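Local structure of putative sugar binding protein (Geobacillus stearothermophilus, 6GT9) at residues V36-D41 and R69-D74; E75-L80 and E98-P103; A145-T150 and R180-I185. The protein binds galactose, and probably glucose, most likely as the sugar-recognising component of a three-component sensing system linked to galactan utilization. One frame throughout, in Å; residues are numbered along the deposited sequence.

Contact 1 (V36-D41 and R69-D74); sequences VPEELD and RQANID. With GAL (beta-D-galactopyranose), chain E.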
ATOM      1  N   VAL A  36       9.812  -9.527   1.365  1.00 18.34           N
ATOM      2  CA  VAL A  36       9.769  -9.200  -0.056  1.00 19.29           C
ATOM      3  C   VAL A  36       8.880  -7.970  -0.225  1.00 20.66           C
ATOM      4  O   VAL A  36       7.669  -8.051   0.028  1.00 23.57           O
ATOM      5  CB  VAL A  36       9.244 -10.375  -0.889  1.00 17.95           C
ATOM      6  CG1 VAL A  36       9.210  -9.990  -2.361  1.00 22.59           C
ATOM      7  CG2 VAL A  36      10.104 -11.613  -0.656  1.00 20.50           C
ATOM      8  N   PRO A  37       9.423  -6.820  -0.614  1.00 19.64           N
ATOM      9  CA  PRO A  37       8.587  -5.645  -0.868  1.00 19.69           C
ATOM     10  C   PRO A  37       8.034  -5.665  -2.288  1.00 19.09           C
ATOM     11  O   PRO A  37       8.475  -6.422  -3.149  1.00 18.82           O
ATOM     12  CB  PRO A  37       9.567  -4.488  -0.689  1.00 19.12           C
ATOM     13  CG  PRO A  37      10.836  -5.055  -1.286  1.00 19.93           C
ATOM     14  CD  PRO A  37      10.855  -6.516  -0.816  1.00 20.40           C
ATOM     15  N   GLU A  38       7.043  -4.801  -2.522  1.00 20.13           N
ATOM     16  CA  GLU A  38       6.511  -4.644  -3.869  1.00 18.07           C
ATOM     17  C   GLU A  38       7.594  -4.138  -4.817  1.00 21.32           C
ATOM     18  O   GLU A  38       7.653  -4.548  -5.977  1.00 21.34           O
ATOM     19  CB  GLU A  38       5.316  -3.684  -3.848  1.00 17.56           C
ATOM     20  CG  GLU A  38       4.559  -3.524  -5.158  1.00 21.47           C
ATOM     21  CD  GLU A  38       3.250  -2.749  -4.953  1.00 23.61           C
ATOM     22  OE1 GLU A  38       2.977  -2.367  -3.794  1.00 22.22           O
ATOM     23  OE2 GLU A  38       2.502  -2.523  -5.932  1.00 25.17           O
ATOM     24  N   GLU A  39       8.471  -3.265  -4.322  1.00 19.08           N
ATOM     25  CA  GLU A  39       9.530  -2.648  -5.112  1.00 21.88           C
ATOM     26  C   GLU A  39      10.620  -2.216  -4.147  1.00 22.63           C
ATOM     27  O   GLU A  39      10.332  -1.547  -3.145  1.00 22.68           O
ATOM     28  CB  GLU A  39       9.003  -1.454  -5.915  1.00 20.60           C
ATOM     29  CG  GLU A  39       9.990  -0.916  -6.972  1.00 27.32           C
ATOM     30  CD  GLU A  39       9.374   0.189  -7.819  1.00 24.84           C
ATOM     31  OE1 GLU A  39       9.591   1.384  -7.512  1.00 24.25           O
ATOM     32  OE2 GLU A  39       8.625  -0.144  -8.764  1.00 22.08           O
ATOM     33  N   LEU A  40      11.862  -2.605  -4.454  1.00 21.95           N
ATOM     34  CA  LEU A  40      12.950  -2.572  -3.480  1.00 26.39           C
ATOM     35  C   LEU A  40      13.143  -1.179  -2.886  1.00 22.23           C
ATOM     36  O   LEU A  40      13.127  -1.006  -1.663  1.00 21.20           O
ATOM     37  CB  LEU A  40      14.249  -3.055  -4.135  1.00 24.18           C
ATOM     38  CG  LEU A  40      15.382  -3.498  -3.210  1.00 30.17           C
ATOM     39  CD1 LEU A  40      15.077  -4.847  -2.615  1.00 23.89           C
ATOM     40  CD2 LEU A  40      16.724  -3.536  -3.958  1.00 23.97           C
ATOM     41  N   ASP A  41      13.358  -0.176  -3.733  1.00 22.41           N
ATOM     42  CA  ASP A  41      13.661   1.161  -3.243  1.00 24.58           C
ATOM     43  C   ASP A  41      12.440   2.085  -3.230  1.00 25.63           C
ATOM     44  O   ASP A  41      12.598   3.312  -3.219  1.00 25.82           O
ATOM     45  CB  ASP A  41      14.794   1.779  -4.062  1.00 28.94           C
ATOM     46  CG  ASP A  41      15.487   2.930  -3.331  1.00 39.46           C
ATOM     47  OD1 ASP A  41      15.707   2.810  -2.098  1.00 33.82           O
ATOM     48  OD2 ASP A  41      15.808   3.953  -3.989  1.00 39.67           O
ATOM     49  N   ARG A  69      13.566  -4.815  -8.400  1.00 28.30           N
ATOM     50  CA  ARG A  69      13.977  -3.426  -8.567  1.00 27.16           C
ATOM     51  C   ARG A  69      12.844  -2.599  -9.148  1.00 23.51           C
ATOM     52  O   ARG A  69      12.714  -1.413  -8.833  1.00 24.56           O
ATOM     53  CB  ARG A  69      15.216  -3.325  -9.457  1.00 33.85           C
ATOM     54  CG  ARG A  69      15.889  -1.954  -9.401  1.00 34.01           C
ATOM     55  CD  ARG A  69      16.966  -1.875 -10.442  1.00 44.60           C
ATOM     56  NE  ARG A  69      17.571  -3.187 -10.546  1.00 45.74           N
ATOM     57  CZ  ARG A  69      18.016  -3.719 -11.671  1.00 42.91           C
ATOM     58  NH1 ARG A  69      17.932  -3.036 -12.810  1.00 40.16           N
ATOM     59  NH2 ARG A  69      18.538  -4.941 -11.647  1.00 40.10           N
ATOM     60  N   GLN A  70      12.006  -3.223  -9.971  1.00 23.09           N
ATOM     61  CA  GLN A  70      10.844  -2.594 -10.582  1.00 27.57           C
ATOM     62  C   GLN A  70       9.652  -3.510 -10.331  1.00 28.19           C
ATOM     63  O   GLN A  70       9.712  -4.700 -10.657  1.00 27.59           O
ATOM     64  CB  GLN A  70      11.089  -2.383 -12.081  1.00 27.61           C
ATOM     65  CG  GLN A  70      10.229  -1.334 -12.717  1.00 31.06           C
ATOM     66  CD  GLN A  70      10.774  -0.893 -14.064  1.00 34.13           C
ATOM     67  OE1 GLN A  70      11.137   0.271 -14.247  1.00 32.54           O
ATOM     68  NE2 GLN A  70      10.838  -1.823 -15.009  1.00 29.85           N
ATOM     69  N   ALA A  71       8.584  -2.971  -9.733  1.00 26.46           N
ATOM     70  CA  ALA A  71       7.439  -3.798  -9.354  1.00 26.45           C
ATOM     71  C   ALA A  71       6.953  -4.611 -10.545  1.00 27.75           C
ATOM     72  O   ALA A  71       6.784  -4.084 -11.642  1.00 23.60           O
ATOM     73  CB  ALA A  71       6.300  -2.934  -8.802  1.00 24.37           C
ATOM     74  N   ASN A  72       6.755  -5.907 -10.326  1.00 26.99           N
ATOM     75  CA  ASN A  72       6.482  -6.830 -11.419  1.00 25.60           C
ATOM     76  C   ASN A  72       6.024  -8.161 -10.847  1.00 26.21           C
ATOM     77  O   ASN A  72       6.733  -8.755 -10.031  1.00 22.52           O
ATOM     78  CB  ASN A  72       7.731  -7.011 -12.282  1.00 24.25           C
ATOM     79  CG  ASN A  72       7.497  -7.916 -13.469  1.00 29.81           C
ATOM     80  OD1 ASN A  72       7.648  -9.132 -13.369  1.00 28.24           O
ATOM     81  ND2 ASN A  72       7.141  -7.326 -14.610  1.00 28.66           N
ATOM     82  N   ILE A  73       4.844  -8.634 -11.255  1.00 27.00           N
ATOM     83  CA  ILE A  73       4.268  -9.831 -10.639  1.00 25.73           C
ATOM     84  C   ILE A  73       5.190 -11.034 -10.819  1.00 25.55           C
ATOM     85  O   ILE A  73       5.510 -11.742  -9.853  1.00 24.82           O
ATOM     86  CB  ILE A  73       2.865 -10.098 -11.208  1.00 24.21           C
ATOM     87  CG1 ILE A  73       1.885  -9.056 -10.659  1.00 32.42           C
ATOM     88  CG2 ILE A  73       2.432 -11.515 -10.888  1.00 24.30           C
ATOM     89  CD1 ILE A  73       0.614  -8.889 -11.484  1.00 31.52           C
ATOM     90  N   ASP A  74       5.626 -11.291 -12.055  1.00 24.84           N
ATOM     91  CA  ASP A  74       6.456 -12.470 -12.303  1.00 23.97           C
ATOM     92  C   ASP A  74       7.767 -12.403 -11.539  1.00 23.16           C
ATOM     93  O   ASP A  74       8.210 -13.408 -10.971  1.00 23.75           O
ATOM     94  CB  ASP A  74       6.730 -12.635 -13.799  1.00 30.58           C
ATOM     95  CG  ASP A  74       5.489 -13.046 -14.573  1.00 41.44           C
ATOM     96  OD1 ASP A  74       4.566 -13.626 -13.953  1.00 41.14           O
ATOM     97  OD2 ASP A  74       5.432 -12.780 -15.795  1.00 41.66           O
TER
HETATM   98  C1  GAL E 401       1.280   2.169  -0.457  1.00 16.19           C
HETATM   99  C2  GAL E 401       1.058   0.670  -0.483  1.00 17.95           C
HETATM  100  C3  GAL E 401       2.363  -0.089  -0.783  1.00 17.31           C
HETATM  101  C4  GAL E 401       2.968   0.407  -2.085  1.00 16.41           C
HETATM  102  C5  GAL E 401       3.100   1.920  -2.069  1.00 20.18           C
HETATM  103  C6  GAL E 401       3.531   2.488  -3.423  1.00 19.10           C
HETATM  104  O1  GAL E 401       0.054   2.829  -0.207  1.00 20.53           O
HETATM  105  O2  GAL E 401       0.559   0.205   0.779  1.00 16.36           O
HETATM  106  O3  GAL E 401       2.088  -1.443  -0.976  1.00 18.48           O
HETATM  107  O4  GAL E 401       2.153   0.012  -3.194  1.00 18.15           O
HETATM  108  O5  GAL E 401       1.831   2.606  -1.717  1.00 19.67           O
HETATM  109  O6  GAL E 401       4.002   3.812  -3.287  1.00 20.40           O
HETATM  110  O   HOH W   1       6.147  -6.453  -7.220  1.00 21.04           O
HETATM  111  O   HOH W   2      13.637  -0.487  -6.560  1.00 27.00           O
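Glu39 and Ala71 bring the loop 36-41 and the run leading into helix 73-85 to within 4.9 Å, CA to CA, with Leu40 lying against the backbone of Arg69 beside them. The polar core of this meeting is one bond: Ala71 N gives its hydrogen to Glu39 OE2 at 3.0 Å, nearly straight at 168°, and uses the anti lone pair of that oxygen. Glu39 reaches it with an extended chain, CG anti to the backbone N (chi1 -169°), which also carries CG past Arg69 O at 3.3 Å. Ala71 also leans on Glu38, its CA making a CA-H...O contact of 3.5 Å with Glu38 O and its methyl CB lying 4.1 Å from Glu38 CG. Two waters stitch the margins. One donates to Glu38 O and accepts from Asn72 N, while the other donates to Arg69 O and accepts from Asp41 N. Beyond CG the Glu38 side chain turns from Ala71 to the sugar, and Glu38 OE1, also bonded to Gln94 NE2, takes the hydrogen of galactose O4 at 2.6 Å. Adjacent glutamates thus divide the work, Glu39 holding a backbone N-H and Glu38 the sugar. Because the peptide oxygen of Glu38 is hydrogen-bonded by water and touched by the CA-H of Ala71, this contact probably helps to position a first-shell ligand residue.

Contact 2 (E75-L80 and E98-P103); sequences EHLRIL and EAEFVP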
ATOM      1  N   GLU A  75       8.421 -11.239 -11.528  1.00 22.21           N
ATOM      2  CA  GLU A  75       9.673 -11.123 -10.784  1.00 23.03           C
ATOM      3  C   GLU A  75       9.443 -11.331  -9.286  1.00 25.67           C
ATOM      4  O   GLU A  75      10.236 -11.993  -8.603  1.00 21.95           O
ATOM      5  CB  GLU A  75      10.310  -9.762 -11.064  1.00 23.83           C
ATOM      6  CG  GLU A  75      11.582  -9.465 -10.297  1.00 28.70           C
ATOM      7  CD  GLU A  75      12.757 -10.356 -10.678  1.00 32.18           C
ATOM      8  OE1 GLU A  75      12.655 -11.160 -11.644  1.00 30.09           O
ATOM      9  OE2 GLU A  75      13.798 -10.233  -9.995  1.00 33.90           O
ATOM     10  N   HIS A  76       8.353 -10.765  -8.772  1.00 23.11           N
ATOM     11  CA  HIS A  76       7.954 -10.957  -7.382  1.00 22.40           C
ATOM     12  C   HIS A  76       7.785 -12.436  -7.060  1.00 19.82           C
ATOM     13  O   HIS A  76       8.286 -12.924  -6.042  1.00 21.42           O
ATOM     14  CB  HIS A  76       6.651 -10.186  -7.143  1.00 20.03           C
ATOM     15  CG  HIS A  76       6.366  -9.859  -5.706  1.00 23.11           C
ATOM     16  ND1 HIS A  76       5.749  -8.685  -5.328  1.00 23.56           N
ATOM     17  CD2 HIS A  76       6.576 -10.558  -4.565  1.00 22.35           C
ATOM     18  CE1 HIS A  76       5.611  -8.664  -4.015  1.00 24.62           C
ATOM     19  NE2 HIS A  76       6.098  -9.791  -3.526  1.00 24.00           N
ATOM     20  N   LEU A  77       7.097 -13.157  -7.915  1.00 20.73           N
ATOM     21  CA  LEU A  77       6.904 -14.550  -7.697  1.00 19.41           C
ATOM     22  C   LEU A  77       8.194 -15.349  -7.829  1.00 20.22           C
ATOM     23  O   LEU A  77       8.342 -16.336  -7.203  1.00 20.48           O
ATOM     24  CB  LEU A  77       5.868 -15.125  -8.613  1.00 20.02           C
ATOM     25  CG  LEU A  77       4.479 -14.572  -8.466  1.00 23.67           C
ATOM     26  CD1 LEU A  77       3.608 -15.148  -9.543  1.00 26.94           C
ATOM     27  CD2 LEU A  77       3.908 -14.839  -7.089  1.00 22.84           C
ATOM     28  N   ARG A  78       9.119 -14.912  -8.642  1.00 19.29           N
ATOM     29  CA  ARG A  78      10.383 -15.636  -8.788  1.00 21.36           C
ATOM     30  C   ARG A  78      11.226 -15.510  -7.527  1.00 23.38           C
ATOM     31  O   ARG A  78      11.894 -16.469  -7.114  1.00 25.01           O
ATOM     32  CB  ARG A  78      11.150 -15.111 -10.012  1.00 21.36           C
ATOM     33  CG  ARG A  78      12.466 -15.808 -10.281  1.00 22.80           C
ATOM     34  CD  ARG A  78      13.280 -15.040 -11.354  1.00 32.18           C
ATOM     35  NE  ARG A  78      13.788 -13.780 -10.815  1.00 30.34           N
ATOM     36  CZ  ARG A  78      14.818 -13.698  -9.973  1.00 34.47           C
ATOM     37  NH1 ARG A  78      15.460 -14.802  -9.588  1.00 32.50           N
ATOM     38  NH2 ARG A  78      15.214 -12.514  -9.518  1.00 35.86           N
ATOM     39  N   ILE A  79      11.193 -14.334  -6.897  1.00 21.40           N
ATOM     40  CA  ILE A  79      11.944 -14.100  -5.667  1.00 20.36           C
ATOM     41  C   ILE A  79      11.369 -14.921  -4.522  1.00 21.61           C
ATOM     42  O   ILE A  79      12.115 -15.470  -3.697  1.00 19.18           O
ATOM     43  CB  ILE A  79      11.957 -12.597  -5.349  1.00 29.06           C
ATOM     44  CG1 ILE A  79      12.795 -11.858  -6.404  1.00 26.14           C
ATOM     45  CG2 ILE A  79      12.454 -12.348  -3.935  1.00 25.85           C
ATOM     46  CD1 ILE A  79      12.680 -10.365  -6.324  1.00 26.10           C
ATOM     47  N   LEU A  80      10.040 -15.043  -4.464  1.00 20.41           N
ATOM     48  CA  LEU A  80       9.419 -15.889  -3.445  1.00 20.19           C
ATOM     49  C   LEU A  80       9.882 -17.332  -3.575  1.00 23.52           C
ATOM     50  O   LEU A  80      10.254 -17.968  -2.585  1.00 22.21           O
ATOM     51  CB  LEU A  80       7.897 -15.822  -3.542  1.00 15.58           C
ATOM     52  CG  LEU A  80       7.316 -14.472  -3.133  1.00 23.78           C
ATOM     53  CD1 LEU A  80       5.812 -14.443  -3.326  1.00 26.32           C
ATOM     54  CD2 LEU A  80       7.688 -14.197  -1.692  1.00 21.12           C
ATOM     55  N   GLU A  98      -4.571 -12.350  -6.272  1.00 30.55           N
ATOM     56  CA  GLU A  98      -5.154 -13.606  -5.830  1.00 33.48           C
ATOM     57  C   GLU A  98      -4.846 -14.734  -6.797  1.00 35.43           C
ATOM     58  O   GLU A  98      -4.641 -15.879  -6.370  1.00 35.92           O
ATOM     59  CB  GLU A  98      -6.670 -13.470  -5.660  1.00 33.68           C
ATOM     60  CG  GLU A  98      -7.270 -14.697  -4.985  1.00 42.61           C
ATOM     61  CD  GLU A  98      -8.767 -14.816  -5.150  1.00 43.42           C
ATOM     62  OE1 GLU A  98      -9.494 -14.096  -4.432  1.00 47.85           O
ATOM     63  OE2 GLU A  98      -9.210 -15.642  -5.980  1.00 47.83           O
ATOM     64  N   ALA A  99      -4.787 -14.419  -8.095  1.00 31.44           N
ATOM     65  CA  ALA A  99      -4.653 -15.452  -9.118  1.00 32.16           C
ATOM     66  C   ALA A  99      -3.257 -16.062  -9.132  1.00 32.97           C
ATOM     67  O   ALA A  99      -3.101 -17.272  -9.327  1.00 32.50           O
ATOM     68  CB  ALA A  99      -4.994 -14.865 -10.493  1.00 35.09           C
ATOM     69  N   GLU A 100      -2.253 -15.246  -8.976  1.00 27.72           N
ATOM     70  CA  GLU A 100      -0.929 -15.755  -9.001  1.00 32.21           C
ATOM     71  C   GLU A 100      -0.294 -16.081  -7.661  1.00 34.70           C
ATOM     72  O   GLU A 100       0.478 -17.014  -7.590  1.00 30.63           O
ATOM     73  CB  GLU A 100      -0.011 -14.790  -9.740  1.00 31.24           C
ATOM     74  CG  GLU A 100      -0.315 -14.686 -11.218  1.00 31.95           C
ATOM     75  CD  GLU A 100      -0.995 -13.400 -11.587  1.00 36.23           C
ATOM     76  OE1 GLU A 100      -1.707 -12.825 -10.781  1.00 30.81           O
ATOM     77  OE2 GLU A 100      -0.779 -12.963 -12.703  1.00 42.24           O
ATOM     78  N   PHE A 101      -0.648 -15.333  -6.613  1.00 27.33           N
ATOM     79  CA  PHE A 101       0.031 -15.471  -5.329  1.00 28.66           C
ATOM     80  C   PHE A 101      -0.558 -16.540  -4.421  1.00 27.49           C
ATOM     81  O   PHE A 101       0.181 -17.096  -3.600  1.00 26.73           O
ATOM     82  CB  PHE A 101       0.061 -14.129  -4.590  1.00 24.65           C
ATOM     83  CG  PHE A 101       1.169 -13.226  -5.046  1.00 26.55           C
ATOM     84  CD1 PHE A 101       1.103 -12.609  -6.282  1.00 22.15           C
ATOM     85  CD2 PHE A 101       2.290 -13.015  -4.249  1.00 24.47           C
ATOM     86  CE1 PHE A 101       2.142 -11.785  -6.724  1.00 27.16           C
ATOM     87  CE2 PHE A 101       3.328 -12.197  -4.681  1.00 23.21           C
ATOM     88  CZ  PHE A 101       3.254 -11.587  -5.926  1.00 23.68           C
ATOM     89  N   VAL A 102      -1.852 -16.855  -4.525  1.00 30.74           N
ATOM     90  CA  VAL A 102      -2.427 -17.901  -3.669  1.00 27.05           C
ATOM     91  C   VAL A 102      -1.772 -19.264  -3.919  1.00 32.00           C
ATOM     92  O   VAL A 102      -1.280 -19.872  -2.961  1.00 29.50           O
ATOM     93  CB  VAL A 102      -3.951 -17.940  -3.807  1.00 29.81           C
ATOM     94  CG1 VAL A 102      -4.492 -19.214  -3.167  1.00 31.34           C
ATOM     95  CG2 VAL A 102      -4.596 -16.712  -3.169  1.00 29.83           C
ATOM     96  N   PRO A 103      -1.734 -19.785  -5.150  1.00 31.71           N
ATOM     97  CA  PRO A 103      -1.047 -21.073  -5.348  1.00 32.34           C
ATOM     98  C   PRO A 103       0.415 -21.070  -4.929  1.00 32.86           C
ATOM     99  O   PRO A 103       0.902 -22.097  -4.443  1.00 30.85           O
ATOM    100  CB  PRO A 103      -1.207 -21.331  -6.856  1.00 32.04           C
ATOM    101  CG  PRO A 103      -1.578 -20.014  -7.446  1.00 39.81           C
ATOM    102  CD  PRO A 103      -2.370 -19.319  -6.395  1.00 36.65           C
TER
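Arg78 NH2 meets Glu75 OE2 at 2.7 Å, and Arg78 NE reaches Glu75 OE1, a side-on two-nitrogen salt bridge along the flank of helix 73-85, separate from the interface that His76 and Leu77 form with Phe101. Both oxygens lie almost in the guanidinium plane, yet the carboxylate is tilted, so its oxygens are met from outside its own plane. The interface is built of aromatic and aliphatic packing centred on the phenyl ring of Phe101. Leu77 CD2 sits over the middle of one face, 3.4 Å from the centroid and 6° off the normal, a CH-pi contact. The ring's leading edge, CZ and CE2, points into the face of His76 in a T-shaped stack with planes at 89° and centroids 4.9 Å apart. Leu80 CD1 approaches Phe101 CE2 obliquely at 3.6 Å. The other Leu77 methyl, CD1, rests 3.6 Å from Glu100 CB, while the carboxylate of Glu100 turns off to Thr97. The imidazole is further fixed by a hydrogen bond between His76 NE2 and Thr93 OG1. The two helical segments run nearly parallel, 4° apart with axes 10.9 Å distant. Strand 90-93 links their helices in the chain and meets Leu80 through Ile91 and Thr93, and Val36 of strand 32-36 packs on His76.

Contact 3 (A145-T150 and R180-I185); sequences ALAEDT and RQEKGI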
ATOM      1  N   ALA A 145     -14.522  10.650   3.216  1.00 21.81           N
ATOM      2  CA  ALA A 145     -13.833  11.922   3.407  1.00 23.22           C
ATOM      3  C   ALA A 145     -14.054  12.854   2.222  1.00 25.70           C
ATOM      4  O   ALA A 145     -14.349  14.044   2.401  1.00 25.64           O
ATOM      5  CB  ALA A 145     -12.338  11.677   3.622  1.00 21.83           C
ATOM      6  N   LEU A 146     -13.889  12.339   0.999  1.00 21.94           N
ATOM      7  CA  LEU A 146     -14.087  13.182  -0.175  1.00 23.88           C
ATOM      8  C   LEU A 146     -15.525  13.687  -0.249  1.00 25.15           C
ATOM      9  O   LEU A 146     -15.769  14.850  -0.605  1.00 22.48           O
ATOM     10  CB  LEU A 146     -13.709  12.409  -1.443  1.00 26.11           C
ATOM     11  CG  LEU A 146     -13.833  13.123  -2.797  1.00 22.39           C
ATOM     12  CD1 LEU A 146     -12.730  12.651  -3.765  1.00 21.43           C
ATOM     13  CD2 LEU A 146     -15.205  12.932  -3.429  1.00 23.79           C
ATOM     14  N   ALA A 147     -16.492  12.828   0.092  1.00 27.00           N
ATOM     15  CA  ALA A 147     -17.897  13.230   0.064  1.00 24.79           C
ATOM     16  C   ALA A 147     -18.185  14.309   1.099  1.00 28.15           C
ATOM     17  O   ALA A 147     -18.954  15.241   0.834  1.00 25.76           O
ATOM     18  CB  ALA A 147     -18.802  12.013   0.287  1.00 20.51           C
ATOM     19  N   GLU A 148     -17.577  14.198   2.283  1.00 30.74           N
ATOM     20  CA  GLU A 148     -17.741  15.220   3.312  1.00 28.31           C
ATOM     21  C   GLU A 148     -17.130  16.546   2.882  1.00 27.17           C
ATOM     22  O   GLU A 148     -17.780  17.594   2.956  1.00 26.74           O
ATOM     23  CB  GLU A 148     -17.107  14.758   4.624  1.00 29.85           C
ATOM     24  CG  GLU A 148     -17.933  13.753   5.424  1.00 33.73           C
ATOM     25  CD  GLU A 148     -17.403  13.571   6.841  1.00 35.88           C
ATOM     26  OE1 GLU A 148     -16.929  12.460   7.173  1.00 32.34           O
ATOM     27  OE2 GLU A 148     -17.456  14.550   7.623  1.00 43.31           O
ATOM     28  N   ASP A 149     -15.868  16.524   2.457  1.00 27.73           N
ATOM     29  CA  ASP A 149     -15.159  17.764   2.154  1.00 28.41           C
ATOM     30  C   ASP A 149     -15.724  18.471   0.928  1.00 28.57           C
ATOM     31  O   ASP A 149     -15.654  19.701   0.845  1.00 30.09           O
ATOM     32  CB  ASP A 149     -13.666  17.491   1.948  1.00 31.80           C
ATOM     33  CG  ASP A 149     -13.012  16.830   3.152  1.00 27.50           C
ATOM     34  OD1 ASP A 149     -13.633  16.793   4.238  1.00 30.52           O
ATOM     35  OD2 ASP A 149     -11.861  16.355   3.020  1.00 31.29           O
ATOM     36  N   THR A 150     -16.277  17.733  -0.030  1.00 25.59           N
ATOM     37  CA  THR A 150     -16.878  18.342  -1.210  1.00 29.33           C
ATOM     38  C   THR A 150     -18.397  18.453  -1.115  1.00 27.97           C
ATOM     39  O   THR A 150     -19.041  18.807  -2.108  1.00 24.30           O
ATOM     40  CB  THR A 150     -16.519  17.551  -2.462  1.00 28.41           C
ATOM     41  OG1 THR A 150     -17.200  16.288  -2.422  1.00 25.27           O
ATOM     42  CG2 THR A 150     -15.013  17.350  -2.555  1.00 26.57           C
ATOM     43  N   ARG A 180     -21.123   6.030  -3.514  1.00 31.69           N
ATOM     44  CA  ARG A 180     -22.165   5.591  -4.440  0.51 34.20           C
ATOM     45  C   ARG A 180     -23.515   6.222  -4.126  1.00 32.88           C
ATOM     46  O   ARG A 180     -24.323   6.425  -5.038  1.00 31.06           O
ATOM     47  CB  ARG A 180     -22.284   4.066  -4.435  0.51 34.99           C
ATOM     48  CG  ARG A 180     -23.315   3.519  -5.421  0.51 35.26           C
ATOM     49  CD  ARG A 180     -23.115   2.036  -5.719  0.51 40.49           C
ATOM     50  NE  ARG A 180     -21.829   1.746  -6.357  0.51 40.23           N
ATOM     51  CZ  ARG A 180     -20.903   0.952  -5.828  0.51 37.04           C
ATOM     52  NH1 ARG A 180     -21.128   0.369  -4.663  0.51 38.41           N
ATOM     53  NH2 ARG A 180     -19.759   0.731  -6.462  0.51 34.68           N
ATOM     54  N   GLN A 181     -23.780   6.540  -2.866  1.00 33.17           N
ATOM     55  CA  GLN A 181     -25.033   7.195  -2.516  1.00 39.21           C
ATOM     56  C   GLN A 181     -24.980   8.711  -2.705  1.00 34.99           C
ATOM     57  O   GLN A 181     -25.934   9.391  -2.323  1.00 36.43           O
ATOM     58  CB  GLN A 181     -25.425   6.856  -1.070  1.00 38.07           C
ATOM     59  CG  GLN A 181     -24.638   7.597   0.004  1.00 41.84           C
ATOM     60  CD  GLN A 181     -23.191   7.135   0.125  1.00 44.24           C
ATOM     61  OE1 GLN A 181     -22.824   6.041  -0.336  1.00 44.97           O
ATOM     62  NE2 GLN A 181     -22.356   7.974   0.743  1.00 39.82           N
ATOM     63  N   GLU A 182     -23.903   9.256  -3.278  1.00 31.45           N
ATOM     64  CA  GLU A 182     -23.810  10.688  -3.576  1.00 27.94           C
ATOM     65  C   GLU A 182     -24.010  10.869  -5.079  1.00 32.41           C
ATOM     66  O   GLU A 182     -23.095  10.626  -5.873  1.00 30.20           O
ATOM     67  CB  GLU A 182     -22.480  11.274  -3.106  1.00 26.63           C
ATOM     68  CG  GLU A 182     -22.258  11.238  -1.593  1.00 27.37           C
ATOM     69  CD  GLU A 182     -22.878  12.433  -0.880  1.00 29.28           C
ATOM     70  OE1 GLU A 182     -22.531  12.695   0.295  1.00 27.14           O
ATOM     71  OE2 GLU A 182     -23.715  13.115  -1.501  1.00 28.76           O
ATOM     72  N   LYS A 183     -25.218  11.313  -5.463  1.00 30.01           N
ATOM     73  CA  LYS A 183     -25.547  11.481  -6.877  1.00 29.73           C
ATOM     74  C   LYS A 183     -24.628  12.482  -7.560  1.00 27.58           C
ATOM     75  O   LYS A 183     -24.389  12.376  -8.769  1.00 29.90           O
ATOM     76  CB  LYS A 183     -27.002  11.940  -7.034  1.00 40.32           C
ATOM     77  CG  LYS A 183     -28.058  10.842  -7.005  1.00 45.07           C
ATOM     78  CD  LYS A 183     -29.490  11.434  -6.995  1.00 45.41           C
ATOM     79  CE  LYS A 183     -29.867  12.143  -8.308  1.00 53.61           C
ATOM     80  NZ  LYS A 183     -29.413  13.571  -8.418  1.00 53.60           N
ATOM     81  N   GLY A 184     -24.130  13.473  -6.819  1.00 26.65           N
ATOM     82  CA  GLY A 184     -23.306  14.528  -7.367  1.00 29.93           C
ATOM     83  C   GLY A 184     -21.826  14.229  -7.456  1.00 30.55           C
ATOM     84  O   GLY A 184     -21.038  15.103  -7.835  1.00 26.87           O
ATOM     85  N   ILE A 185     -21.409  13.020  -7.102  1.00 31.04           N
ATOM     86  CA  ILE A 185     -20.032  12.580  -7.291  1.00 23.92           C
ATOM     87  C   ILE A 185     -20.017  11.597  -8.445  1.00 26.99           C
ATOM     88  O   ILE A 185     -20.717  10.578  -8.408  1.00 30.13           O
ATOM     89  CB  ILE A 185     -19.452  11.934  -6.026  1.00 25.55           C
ATOM     90  CG1 ILE A 185     -19.291  12.988  -4.933  1.00 25.00           C
ATOM     91  CG2 ILE A 185     -18.107  11.304  -6.349  1.00 23.46           C
ATOM     92  CD1 ILE A 185     -18.964  12.416  -3.603  1.00 25.75           C
TER
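Ile185 enters from the first residue of its strand and points its CB toward helical Ala147. From CB the longer branch, CG1, leaves anti to the carbonyl carbon (chi1 -68°) and continues extended, so that CB and CG1 serve as a stalk and CD1 alone makes the close approach to the helix. This terminal methyl fits against three residues at once. It lies 3.8 Å from Leu146 CD2, the Leu146 and Ile185 chains lying alongside with their ends running opposite ways, 3.9 Å from both Ala147 CA and Ala147 CB, and, more distantly, 4.4 Å from Thr150 OG1. That hydroxyl is occupied: it donates to Leu146 O at 2.7 Å, meeting the carbonyl from the face opposite to the one approached by Thr150 N, and so two donors hold one oxygen where the helix stops. Glu182, bent at chi2, lies against the methyl of Ala147, its CG and OE1 lying 4.0 and 3.8 Å from Ala147 CB. Glu182 also begins the type I beta turn that delivers Ile185 into its strand. Leu146 in turn touches Phe175 of helix 166-179 and Ala154 of strand 154-160, while Ile185 touches Val179 and Val156. The end of helix 135-149 is thereby packed on the turn of a beta-alpha-beta crossover, strand 154-160 to helix 166-179 to strand 185-192, as in the Rossmann-like lobes of periplasmic sugar-binding proteins.

In the fold
From the N terminus the three contacts follow in series, neither nested nor crossed. Contact 1 closes a loop of 27 residues holding helix 43-59 and strand 62-65, and contact 2 opens directly afterwards on the same helix, 73-85, to close 17 residues that include strand 90-93. The pair touch, and join successive beta-alpha units of one lobe, from the sugar cleft into its helical layer. Contact 3 closes 29 residues in the other lobe, on the opposite side of the chain's centre; its centre lies about 34 Å from that of contact 1 and 36 Å from that of contact 2. Galactose sits between the lobes.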